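Local coordinates for Lmo0488 protein (Listeria monocytogenes serovar 1/2a, PDB 5TED), which probably acts as a LysR-type transcriptional regulator that switches on protocatechuate biosynthesis genes when shikimate binds its effector-binding domain, the part described here, at residues K51-D56 and A182-H187. Numbering follows the deposited sequence.
Sequences KNEKFD and ASLKNH
Lys51, at the end of helix 43-51, meets Leu184, at the end of strand 177-184, through its backbone more than its side chain: Leu184 CD2 comes to 3.9 Å from Lys51 CA. The other methyl branch, Leu184 CD1, lies 4.1 Å from Lys51 O, so the isobutyl fork sits against the last helical residue. Lys51 directs its CB away from the strand, and its ammonium group forms a salt bridge with Glu66.

Asn52 leaves the helix and shapes the loop from within: its OD1 accepts a 2.9 Å hydrogen bond from Lys54 N, with an N-H...O angle of 160°, forming an Asx turn. Glu53 follows in a left-handed backbone conformation. Beyond CG its side chain is extended, which carries the carboxylate out to His187. There Glu53 OE2 lies 3.5 Å from His187 CE1, approaching the ring obliquely, with the carboxylate and imidazole planes 74° apart. His187 closes the type II turn that starts at Leu184. Its CG is anti to the backbone N (chi1 -168°), a setting in which Leu184 CD1 lies over one face of the ring, 4.0 Å above its plane and displaced toward the rim.

Phe55 turns into the interior, where its ring meets that of Phe39. At Asp56 the link becomes polar: a water donates to Asp56 O at 2.7 Å and accepts from Leu184 N, bridging the two backbones just before strand 57-60 begins its antiparallel pairing with strand 177-184.

This is surface packing in a LysR effector-binding domain of the periplasmic-binding-protein type, away from the residues lining the shikimate pocket. It combines leucine methyl packing with one water bridge, while Glu53 and His187 meet without a direct hydrogen bond; being exposed, the carboxylate might at most modestly favour a protonated imidazole.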
loop_
_atom_site.group_PDB
_atom_site.type_symbol
_atom_site.label_atom_id
_atom_site.label_comp_id
_atom_site.label_asym_id
_atom_site.label_seq_id
_atom_site.Cartn_x
_atom_site.Cartn_y
_atom_site.Cartn_z
ATOM N N LYS A 51 1.445 -18.353 -11.481
ATOM C CA LYS A 51 1.232 -19.311 -12.560
ATOM C C LYS A 51 1.902 -18.853 -13.848
ATOM O O LYS A 51 2.438 -19.677 -14.595
ATOM C CB LYS A 51 -0.263 -19.524 -12.815
ATOM C CG LYS A 51 -0.961 -20.343 -11.768
ATOM C CD LYS A 51 -2.475 -20.284 -11.958
ATOM C CE LYS A 51 -3.193 -21.091 -10.887
ATOM N NZ LYS A 51 -4.672 -20.971 -11.037
ATOM N N ASN A 52 1.863 -17.552 -14.138
ATOM C CA ASN A 52 2.501 -17.027 -15.337
ATOM C C ASN A 52 3.972 -16.721 -15.119
ATOM O O ASN A 52 4.604 -16.118 -15.988
ATOM C CB ASN A 52 1.759 -15.781 -15.845
ATOM C CG ASN A 52 1.871 -14.593 -14.901
ATOM O OD1 ASN A 52 2.809 -14.492 -14.106
ATOM N ND2 ASN A 52 0.915 -13.668 -15.004
ATOM N N GLU A 53 4.521 -17.109 -13.968
ATOM C CA GLU A 53 5.946 -17.067 -13.668
ATOM C C GLU A 53 6.498 -15.657 -13.549
ATOM O O GLU A 53 7.721 -15.488 -13.555
ATOM C CB GLU A 53 6.747 -17.846 -14.716
ATOM C CG GLU A 53 6.367 -19.324 -14.775
ATOM C CD GLU A 53 7.123 -20.084 -15.840
ATOM O OE1 GLU A 53 6.506 -20.433 -16.875
ATOM O OE2 GLU A 53 8.330 -20.331 -15.641
ATOM N N LYS A 54 5.639 -14.638 -13.424
ATOM C CA LYS A 54 6.143 -13.304 -13.109
ATOM C C LYS A 54 6.855 -13.299 -11.765
ATOM O O LYS A 54 7.854 -12.588 -11.585
ATOM C CB LYS A 54 5.004 -12.285 -13.113
ATOM C CG LYS A 54 4.612 -11.809 -14.498
ATOM C CD LYS A 54 3.783 -10.533 -14.423
ATOM C CE LYS A 54 3.596 -9.900 -15.797
ATOM N NZ LYS A 54 2.991 -10.849 -16.770
ATOM N N PHE A 55 6.343 -14.072 -10.805
ATOM C CA PHE A 55 6.967 -14.275 -9.505
ATOM C C PHE A 55 7.588 -15.670 -9.460
ATOM O O PHE A 55 6.989 -16.642 -9.937
ATOM C CB PHE A 55 5.940 -14.147 -8.348
ATOM C CG PHE A 55 5.110 -12.888 -8.381
ATOM C CD1 PHE A 55 5.579 -11.736 -8.985
ATOM C CD2 PHE A 55 3.842 -12.867 -7.802
ATOM C CE1 PHE A 55 4.802 -10.570 -9.012
ATOM C CE2 PHE A 55 3.064 -11.723 -7.833
ATOM C CZ PHE A 55 3.543 -10.567 -8.432
ATOM N N ASP A 56 8.799 -15.762 -8.902
ATOM C CA ASP A 56 9.398 -17.056 -8.575
ATOM C C ASP A 56 8.756 -17.659 -7.327
ATOM O O ASP A 56 8.600 -18.882 -7.222
ATOM C CB ASP A 56 10.903 -16.902 -8.363
ATOM C CG ASP A 56 11.612 -16.395 -9.602
ATOM O OD1 ASP A 56 11.491 -17.066 -10.653
ATOM O OD2 ASP A 56 12.275 -15.330 -9.526
ATOM N N ALA A 182 4.129 -19.477 -1.168
ATOM C CA ALA A 182 3.482 -20.177 -2.270
ATOM C C ALA A 182 4.431 -20.274 -3.459
ATOM O O ALA A 182 5.180 -19.331 -3.745
ATOM C CB ALA A 182 2.176 -19.471 -2.664
ATOM N N SER A 183 4.406 -21.430 -4.136
ATOM C CA SER A 183 5.228 -21.683 -5.312
ATOM C C SER A 183 4.506 -22.673 -6.221
ATOM O O SER A 183 3.573 -23.364 -5.797
ATOM C CB SER A 183 6.608 -22.230 -4.933
ATOM O OG SER A 183 6.500 -23.463 -4.238
ATOM N N LEU A 184 4.943 -22.731 -7.484
ATOM C CA LEU A 184 4.355 -23.675 -8.432
ATOM C C LEU A 184 4.819 -25.084 -8.111
ATOM O O LEU A 184 6.020 -25.352 -8.038
ATOM C CB LEU A 184 4.747 -23.335 -9.869
ATOM C CG LEU A 184 4.031 -22.208 -10.590
ATOM C CD1 LEU A 184 4.503 -22.163 -12.063
ATOM C CD2 LEU A 184 2.515 -22.395 -10.480
ATOM N N LYS A 185 3.865 -25.998 -7.970
ATOM C CA LYS A 185 4.192 -27.367 -7.616
ATOM C C LYS A 185 4.942 -28.069 -8.748
ATOM O O LYS A 185 4.635 -27.885 -9.930
ATOM C CB LYS A 185 2.902 -28.120 -7.280
ATOM C CG LYS A 185 3.052 -29.215 -6.248
ATOM C CD LYS A 185 1.688 -29.723 -5.782
ATOM C CE LYS A 185 0.998 -28.695 -4.877
ATOM N NZ LYS A 185 -0.156 -29.257 -4.114
ATOM N N ASN A 186 5.928 -28.885 -8.372
ATOM C CA ASN A 186 6.676 -29.755 -9.290
ATOM C C ASN A 186 7.337 -28.974 -10.428
ATOM O O ASN A 186 7.606 -29.518 -11.496
ATOM C CB ASN A 186 5.777 -30.856 -9.872
ATOM C CG ASN A 186 5.137 -31.727 -8.805
ATOM O OD1 ASN A 186 5.787 -32.148 -7.847
ATOM N ND2 ASN A 186 3.854 -32.022 -8.982
ATOM N N HIS A 187 7.717 -27.733 -10.179
ATOM C CA HIS A 187 8.246 -26.858 -11.210
ATOM C C HIS A 187 9.716 -26.588 -10.921
ATOM O O HIS A 187 10.133 -26.544 -9.759
ATOM C CB HIS A 187 7.482 -25.534 -11.233
ATOM C CG HIS A 187 7.761 -24.700 -12.441
ATOM N ND1 HIS A 187 8.729 -23.722 -12.463
ATOM C CD2 HIS A 187 7.184 -24.686 -13.664
ATOM C CE1 HIS A 187 8.756 -23.158 -13.657
ATOM N NE2 HIS A 187 7.823 -23.720 -14.402
HETATM O O HOH W 1 6.795 -20.670 -8.199
#